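Local coordinates for protein glia-derived nexin (Homo sapiens, PDB 4DY0) that inhibits serine proteases such as thrombin, trypsin and urokinase, binds heparin, and promotes neurite extension by blocking thrombin, at residues 90-95 / 165-170; 161-166 / 319-324. All blocks are in the same frame, centred on the assembly; numbering follows the deposited sequence.

Contact 1 of 2, residues 90-95 / 165-170; sequences TVANAV and VNAVYF
V165 pairs with A94 at the start of an antiparallel ladder in the large β-sheet of the serpin fold, its backbone N and O both bonded to A94; the V165 N to A94 O bond is 2.9 Å long. The V165 side chain stands on the same face as A94, A92, A167, T90 and Y169, where helix 127-141 packs on A92, A94 and A167.

N166 turns to the other face, opposite N93 in a non-hydrogen-bonded pair. With CG anti to the backbone N (chi1 173°), the amide is carried toward N93 and lies alongside its amide. ND2 donates to a lone pair of N93 OD1 in the carbonyl plane, though the modelled 2.5 Å is improbably short. OD1 lies 25° out of the amide plane of N166, in keeping with the bent N-H angle of 140°. The same ND2 also lies 3.8 Å from CG1 of V91.

A167 follows in a hydrogen-bonded pair with A92, where A92 N to A167 O measures 2.8 Å; their small side chains meet CB to CB at 4.2 Å beneath the helix. V168 returns to the asparagine face, its CG1 resting 4.2 Å from V91 CG2. Y169 closes the ladder with T90 through two backbone bonds, with Y169 N to T90 O at 2.8 Å, while its ring leads away from the partner strand.

The alanine-bearing face thus meets through small side chains, whereas the other buries an amide-to-amide bond. N166 OD1 accepts from Q322 NE2, and N93 ND2 bonds weakly to F115 O, which should fix the rotation of N166 and, more loosely, that of N93.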
ATOM      1  N   THR A  90       5.704  -6.945  -7.081  1.00 52.39           N
ATOM      2  CA  THR A  90       6.683  -6.083  -7.732  1.00 48.44           C
ATOM      3  C   THR A  90       6.695  -4.699  -7.104  1.00 45.24           C
ATOM      4  O   THR A  90       5.655  -4.047  -7.001  1.00 43.87           O
ATOM      5  CB  THR A  90       6.425  -5.955  -9.241  1.00 49.12           C
ATOM      6  OG1 THR A  90       6.366  -7.258  -9.828  1.00 51.42           O
ATOM      7  CG2 THR A  90       7.544  -5.163  -9.902  1.00 48.52           C
ATOM      8  N   VAL A  91       7.879  -4.258  -6.691  1.00 43.72           N
ATOM      9  CA  VAL A  91       8.038  -2.966  -6.035  1.00 40.88           C
ATOM     10  C   VAL A  91       9.116  -2.130  -6.713  1.00 41.46           C
ATOM     11  O   VAL A  91      10.231  -2.600  -6.939  1.00 43.76           O
ATOM     12  CB  VAL A  91       8.408  -3.135  -4.552  1.00 40.64           C
ATOM     13  CG1 VAL A  91       8.485  -1.778  -3.869  1.00 38.55           C
ATOM     14  CG2 VAL A  91       7.393  -4.031  -3.856  1.00 42.20           C
ATOM     15  N   ALA A  92       8.779  -0.890  -7.036  1.00 39.31           N
ATOM     16  CA  ALA A  92       9.734   0.015  -7.653  1.00 37.28           C
ATOM     17  C   ALA A  92       9.901   1.249  -6.790  1.00 37.00           C
ATOM     18  O   ALA A  92       8.954   2.011  -6.590  1.00 41.76           O
ATOM     19  CB  ALA A  92       9.278   0.401  -9.047  1.00 37.60           C
ATOM     20  N   ASN A  93      11.109   1.438  -6.270  1.00 36.89           N
ATOM     21  CA  ASN A  93      11.409   2.592  -5.435  1.00 37.23           C
ATOM     22  C   ASN A  93      12.485   3.469  -6.063  1.00 36.97           C
ATOM     23  O   ASN A  93      13.522   2.974  -6.501  1.00 36.58           O
ATOM     24  CB  ASN A  93      11.827   2.144  -4.033  1.00 38.84           C
ATOM     25  CG  ASN A  93      10.663   1.608  -3.222  1.00 41.99           C
ATOM     26  OD1 ASN A  93       9.532   2.073  -3.359  1.00 44.97           O
ATOM     27  ND2 ASN A  93      10.936   0.631  -2.369  1.00 46.38           N
ATOM     28  N   ALA A  94      12.236   4.772  -6.109  1.00 36.63           N
ATOM     29  CA  ALA A  94      13.189   5.693  -6.712  1.00 37.70           C
ATOM     30  C   ALA A  94      13.177   7.069  -6.062  1.00 41.65           C
ATOM     31  O   ALA A  94      12.118   7.604  -5.712  1.00 40.07           O
ATOM     32  CB  ALA A  94      12.934   5.817  -8.207  1.00 40.03           C
ATOM     33  N   VAL A  95      14.370   7.630  -5.895  1.00 41.28           N
ATOM     34  CA  VAL A  95      14.521   9.019  -5.498  1.00 39.92           C
ATOM     35  C   VAL A  95      15.022   9.796  -6.705  1.00 42.10           C
ATOM     36  O   VAL A  95      16.176   9.641  -7.120  1.00 37.96           O
ATOM     37  CB  VAL A  95      15.525   9.183  -4.346  1.00 40.80           C
ATOM     38  CG1 VAL A  95      15.703  10.655  -4.010  1.00 40.34           C
ATOM     39  CG2 VAL A  95      15.058   8.411  -3.124  1.00 42.22           C
ATOM     40  N   VAL A 165       9.325   8.211  -5.357  1.00 30.71           N
ATOM     41  CA  VAL A 165       8.324   7.359  -5.976  1.00 30.48           C
ATOM     42  C   VAL A 165       8.329   5.949  -5.406  1.00 30.62           C
ATOM     43  O   VAL A 165       9.374   5.308  -5.310  1.00 32.46           O
ATOM     44  CB  VAL A 165       8.507   7.284  -7.492  1.00 32.36           C
ATOM     45  CG1 VAL A 165       7.558   6.258  -8.076  1.00 31.42           C
ATOM     46  CG2 VAL A 165       8.264   8.643  -8.113  1.00 33.64           C
ATOM     47  N   ASN A 166       7.147   5.479  -5.022  1.00 33.75           N
ATOM     48  CA  ASN A 166       6.950   4.094  -4.607  1.00 31.12           C
ATOM     49  C   ASN A 166       5.814   3.462  -5.400  1.00 31.01           C
ATOM     50  O   ASN A 166       4.672   3.918  -5.321  1.00 30.44           O
ATOM     51  CB  ASN A 166       6.631   4.013  -3.118  1.00 30.92           C
ATOM     52  CG  ASN A 166       6.257   2.609  -2.682  1.00 32.15           C
ATOM     53  OD1 ASN A 166       5.232   2.397  -2.036  1.00 33.79           O
ATOM     54  ND2 ASN A 166       7.084   1.640  -3.048  1.00 31.83           N
ATOM     55  N   ALA A 167       6.128   2.418  -6.163  1.00 32.51           N
ATOM     56  CA  ALA A 167       5.128   1.741  -6.982  1.00 30.05           C
ATOM     57  C   ALA A 167       5.064   0.261  -6.646  1.00 31.13           C
ATOM     58  O   ALA A 167       6.092  -0.417  -6.599  1.00 34.94           O
ATOM     59  CB  ALA A 167       5.434   1.934  -8.454  1.00 32.54           C
ATOM     60  N   VAL A 168       3.854  -0.238  -6.411  1.00 29.64           N
ATOM     61  CA  VAL A 168       3.663  -1.643  -6.053  1.00 30.57           C
ATOM     62  C   VAL A 168       2.616  -2.315  -6.943  1.00 29.30           C
ATOM     63  O   VAL A 168       1.519  -1.786  -7.130  1.00 26.06           O
ATOM     64  CB  VAL A 168       3.244  -1.800  -4.575  1.00 29.22           C
ATOM     65  CG1 VAL A 168       3.270  -3.268  -4.174  1.00 31.33           C
ATOM     66  CG2 VAL A 168       4.154  -0.987  -3.672  1.00 32.25           C
ATOM     67  N   TYR A 169       2.961  -3.477  -7.496  1.00 30.17           N
ATOM     68  CA  TYR A 169       2.021  -4.249  -8.309  1.00 30.21           C
ATOM     69  C   TYR A 169       1.947  -5.682  -7.821  1.00 31.77           C
ATOM     70  O   TYR A 169       2.944  -6.236  -7.363  1.00 34.82           O
ATOM     71  CB  TYR A 169       2.404  -4.241  -9.793  1.00 33.33           C
ATOM     72  CG  TYR A 169       1.560  -5.201 -10.605  1.00 35.16           C
ATOM     73  CD1 TYR A 169       0.329  -4.810 -11.118  1.00 37.27           C
ATOM     74  CD2 TYR A 169       1.976  -6.509 -10.827  1.00 37.61           C
ATOM     75  CE1 TYR A 169      -0.457  -5.688 -11.843  1.00 38.39           C
ATOM     76  CE2 TYR A 169       1.197  -7.397 -11.555  1.00 38.37           C
ATOM     77  CZ  TYR A 169      -0.018  -6.980 -12.060  1.00 40.13           C
ATOM     78  OH  TYR A 169      -0.803  -7.851 -12.781  1.00 45.41           O
ATOM     79  N   PHE A 170       0.768  -6.289  -7.931  1.00 31.13           N
ATOM     80  CA  PHE A 170       0.590  -7.667  -7.499  1.00 30.78           C
ATOM     81  C   PHE A 170      -0.633  -8.316  -8.154  1.00 32.55           C
ATOM     82  O   PHE A 170      -1.626  -7.645  -8.458  1.00 32.66           O
ATOM     83  CB  PHE A 170       0.488  -7.723  -5.970  1.00 30.77           C
ATOM     84  CG  PHE A 170       0.246  -9.102  -5.419  1.00 30.40           C
ATOM     85  CD1 PHE A 170       1.292  -9.995  -5.262  1.00 33.07           C
ATOM     86  CD2 PHE A 170      -1.027  -9.499  -5.046  1.00 30.62           C
ATOM     87  CE1 PHE A 170       1.072 -11.268  -4.753  1.00 33.32           C
ATOM     88  CE2 PHE A 170      -1.257 -10.770  -4.535  1.00 32.47           C
ATOM     89  CZ  PHE A 170      -0.204 -11.654  -4.388  1.00 32.49           C
TER

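Contact 2 of 2, residues 161-166 / 319-324; sequences RLVLVN and HILQKA. With SO4 (sulfate ion), chain D.
N166 and Q322 face each other across the parallel pairing of strands 162-170 and 319-328, strands 3 and 5 of serpin sheet A (s3A and s5A). In the native fold they are direct neighbours; after cleavage, serpins insert the reactive loop between this pair. The side chain of Q322 tracks N166 all the way out. Its CB sits 3.7 Å from the N166 backbone O, and CG comes to 3.5 Å from that same oxygen. The chain stays extended through CD, which lies 3.6 Å from N166 OD1. At the tip, the last torsion (chi3 86°) swings the amide so that NE2 donates to N166 OD1 at 2.7 Å, in the carbonyl plane of N166, with an N-H angle of 151°. The two amides run side by side yet are turned 61° against each other. OE1, the other branch of the tip, accepts from S35 N, so both ends of the glutamine amide are held.

Four backbone bonds zip the strands together, N166 N to L321 O being the shortest at 2.8 Å. On the N166 face, CB of L164 touches CG2 of I320 at 4.0 Å, and helix 36-47 packs against both residues. On the opposite face, L321 reaches over to V163, while the H319 ring bonds through ND1 to D284 and, weakly, through NE2 to L154 O.

K323 lies on the L321 face but leads its extended chain away from strand 162-170, toward a sulfate ion that probably comes from the crystallisation liquor. Its NZ is gripped by the carbonyl oxygens of D147 and N148, and gives a further, weak hydrogen bond of 2.9 Å from K323 NZ to sulfate O2.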
ATOM      1  N   ARG A 161      13.166  19.924  -6.835  1.00 52.69           N
ATOM      2  CA  ARG A 161      14.516  19.369  -6.772  1.00 48.82           C
ATOM      3  C   ARG A 161      14.534  17.903  -6.349  1.00 47.01           C
ATOM      4  O   ARG A 161      15.499  17.189  -6.616  1.00 46.79           O
ATOM      5  CB  ARG A 161      15.396  20.208  -5.839  1.00 52.60           C
ATOM      6  CG  ARG A 161      15.733  21.599  -6.379  1.00 53.30           C
ATOM      7  CD  ARG A 161      16.666  22.355  -5.444  1.00 51.77           C
ATOM      8  N   LEU A 162      13.466  17.452  -5.698  1.00 44.08           N
ATOM      9  CA  LEU A 162      13.423  16.086  -5.187  1.00 40.67           C
ATOM     10  C   LEU A 162      12.009  15.499  -5.184  1.00 38.68           C
ATOM     11  O   LEU A 162      11.070  16.106  -4.663  1.00 37.13           O
ATOM     12  CB  LEU A 162      14.022  16.037  -3.779  1.00 41.84           C
ATOM     13  CG  LEU A 162      14.291  14.664  -3.162  1.00 41.77           C
ATOM     14  CD1 LEU A 162      15.157  13.836  -4.083  1.00 43.19           C
ATOM     15  CD2 LEU A 162      14.964  14.828  -1.814  1.00 44.93           C
ATOM     16  N   VAL A 163      11.872  14.313  -5.768  1.00 35.66           N
ATOM     17  CA  VAL A 163      10.593  13.618  -5.824  1.00 34.09           C
ATOM     18  C   VAL A 163      10.778  12.133  -5.545  1.00 33.31           C
ATOM     19  O   VAL A 163      11.561  11.467  -6.215  1.00 35.18           O
ATOM     20  CB  VAL A 163       9.923  13.774  -7.204  1.00 33.97           C
ATOM     21  CG1 VAL A 163       8.759  12.813  -7.337  1.00 31.27           C
ATOM     22  CG2 VAL A 163       9.470  15.209  -7.423  1.00 34.27           C
ATOM     23  N   LEU A 164      10.055  11.621  -4.556  1.00 33.03           N
ATOM     24  CA  LEU A 164      10.103  10.203  -4.223  1.00 35.19           C
ATOM     25  C   LEU A 164       9.021   9.442  -4.964  1.00 33.80           C
ATOM     26  O   LEU A 164       7.924   9.956  -5.164  1.00 34.50           O
ATOM     27  CB  LEU A 164       9.903   9.998  -2.724  1.00 38.36           C
ATOM     28  CG  LEU A 164      11.141   9.917  -1.840  1.00 41.94           C
ATOM     29  CD1 LEU A 164      11.776   8.545  -1.968  1.00 42.20           C
ATOM     30  CD2 LEU A 164      12.125  11.023  -2.194  1.00 46.33           C
ATOM     31  N   VAL A 165       9.325   8.211  -5.357  1.00 30.71           N
ATOM     32  CA  VAL A 165       8.324   7.359  -5.976  1.00 30.48           C
ATOM     33  C   VAL A 165       8.329   5.949  -5.406  1.00 30.62           C
ATOM     34  O   VAL A 165       9.374   5.308  -5.310  1.00 32.46           O
ATOM     35  CB  VAL A 165       8.507   7.284  -7.492  1.00 32.36           C
ATOM     36  CG1 VAL A 165       7.558   6.258  -8.076  1.00 31.42           C
ATOM     37  CG2 VAL A 165       8.264   8.643  -8.113  1.00 33.64           C
ATOM     38  N   ASN A 166       7.147   5.479  -5.022  1.00 33.75           N
ATOM     39  CA  ASN A 166       6.950   4.094  -4.607  1.00 31.12           C
ATOM     40  C   ASN A 166       5.814   3.462  -5.400  1.00 31.01           C
ATOM     41  O   ASN A 166       4.672   3.918  -5.321  1.00 30.44           O
ATOM     42  CB  ASN A 166       6.631   4.013  -3.118  1.00 30.92           C
ATOM     43  CG  ASN A 166       6.257   2.609  -2.682  1.00 32.15           C
ATOM     44  OD1 ASN A 166       5.232   2.397  -2.036  1.00 33.79           O
ATOM     45  ND2 ASN A 166       7.084   1.640  -3.048  1.00 31.83           N
ATOM     46  N   HIS A 319       7.217  16.149  -3.639  1.00 29.99           N
ATOM     47  CA  HIS A 319       6.132  15.178  -3.661  1.00 27.27           C
ATOM     48  C   HIS A 319       6.670  13.801  -3.319  1.00 28.16           C
ATOM     49  O   HIS A 319       7.817  13.473  -3.640  1.00 28.94           O
ATOM     50  CB  HIS A 319       5.485  15.110  -5.046  1.00 28.58           C
ATOM     51  CG  HIS A 319       4.861  16.394  -5.492  1.00 35.33           C
ATOM     52  ND1 HIS A 319       3.752  16.936  -4.879  1.00 35.88           N
ATOM     53  CD2 HIS A 319       5.184  17.236  -6.502  1.00 38.09           C
ATOM     54  CE1 HIS A 319       3.424  18.063  -5.486  1.00 35.94           C
ATOM     55  NE2 HIS A 319       4.277  18.269  -6.473  1.00 39.74           N
ATOM     56  N   ILE A 320       5.835  13.004  -2.662  1.00 27.21           N
ATOM     57  CA  ILE A 320       6.118  11.597  -2.431  1.00 28.92           C
ATOM     58  C   ILE A 320       4.964  10.814  -3.027  1.00 30.33           C
ATOM     59  O   ILE A 320       3.893  10.725  -2.427  1.00 31.44           O
ATOM     60  CB  ILE A 320       6.231  11.274  -0.932  1.00 29.35           C
ATOM     61  CG1 ILE A 320       7.356  12.095  -0.293  1.00 33.70           C
ATOM     62  CG2 ILE A 320       6.476   9.785  -0.728  1.00 27.64           C
ATOM     63  CD1 ILE A 320       7.419  11.982   1.222  1.00 30.78           C
ATOM     64  N   LEU A 321       5.180  10.268  -4.219  1.00 31.27           N
ATOM     65  CA  LEU A 321       4.112   9.625  -4.977  1.00 29.53           C
ATOM     66  C   LEU A 321       4.110   8.114  -4.828  1.00 28.52           C
ATOM     67  O   LEU A 321       5.119   7.450  -5.069  1.00 30.21           O
ATOM     68  CB  LEU A 321       4.225   9.982  -6.455  1.00 31.19           C
ATOM     69  CG  LEU A 321       4.308  11.479  -6.746  1.00 36.74           C
ATOM     70  CD1 LEU A 321       4.686  11.711  -8.196  1.00 45.01           C
ATOM     71  CD2 LEU A 321       2.995  12.168  -6.408  1.00 30.60           C
ATOM     72  N   GLN A 322       2.964   7.577  -4.428  1.00 25.45           N
ATOM     73  CA  GLN A 322       2.778   6.138  -4.359  1.00 26.75           C
ATOM     74  C   GLN A 322       1.644   5.714  -5.281  1.00 29.40           C
ATOM     75  O   GLN A 322       0.563   6.305  -5.265  1.00 28.71           O
ATOM     76  CB  GLN A 322       2.471   5.695  -2.930  1.00 24.29           C
ATOM     77  CG  GLN A 322       2.206   4.204  -2.808  1.00 25.28           C
ATOM     78  CD  GLN A 322       2.010   3.763  -1.373  1.00 28.66           C
ATOM     79  OE1 GLN A 322       0.900   3.823  -0.835  1.00 26.97           O
ATOM     80  NE2 GLN A 322       3.093   3.308  -0.742  1.00 28.39           N
ATOM     81  N   LYS A 323       1.901   4.694  -6.092  1.00 31.35           N
ATOM     82  CA  LYS A 323       0.862   4.110  -6.924  1.00 26.89           C
ATOM     83  C   LYS A 323       0.783   2.617  -6.653  1.00 27.30           C
ATOM     84  O   LYS A 323       1.789   1.913  -6.701  1.00 30.87           O
ATOM     85  CB  LYS A 323       1.135   4.376  -8.400  1.00 29.30           C
ATOM     86  CG  LYS A 323      -0.031   4.042  -9.313  1.00 32.62           C
ATOM     87  CD  LYS A 323       0.020   4.875 -10.586  1.00 38.48           C
ATOM     88  CE  LYS A 323      -1.128   4.531 -11.522  1.00 35.34           C
ATOM     89  NZ  LYS A 323      -1.229   5.519 -12.629  1.00 37.04           N
ATOM     90  N   ALA A 324      -0.417   2.142  -6.352  1.00 26.96           N
ATOM     91  CA  ALA A 324      -0.619   0.742  -6.013  1.00 27.02           C
ATOM     92  C   ALA A 324      -1.634   0.145  -6.966  1.00 26.08           C
ATOM     93  O   ALA A 324      -2.640   0.777  -7.287  1.00 27.71           O
ATOM     94  CB  ALA A 324      -1.086   0.600  -4.566  1.00 22.79           C
TER
HETATM   95  S   SO4 D 401      -1.517   2.670 -15.269  1.00 74.48           S
HETATM   96  O1  SO4 D 401      -2.614   2.000 -16.004  1.00101.10           O
HETATM   97  O2  SO4 D 401      -1.989   3.050 -13.919  1.00 99.43           O
HETATM   98  O3  SO4 D 401      -0.371   1.741 -15.146  1.00 85.04           O
HETATM   99  O4  SO4 D 401      -1.103   3.890 -16.003  1.00 80.80           O

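Contacts 1 and 2 flank strand 162-170 on its two edges, pairing it antiparallel with 90-97 and parallel with 319-328; their centres are 9 Å apart. N166 is shared: its ND2 serves contact 1 and its OD1 contact 2. A probable hydrogen bond of 3.0 Å from V168 N to K323 O carries the pairing of contact 2 onward beside contact 1, and V95 at the end of segment 90-95 packs on both L162 and L164 of contact 2. Both contacts lie away from the predicted reactive bond. In serpins generally, loop insertion parts the strands of contact 2, whereas the pairing of contact 1 is retained.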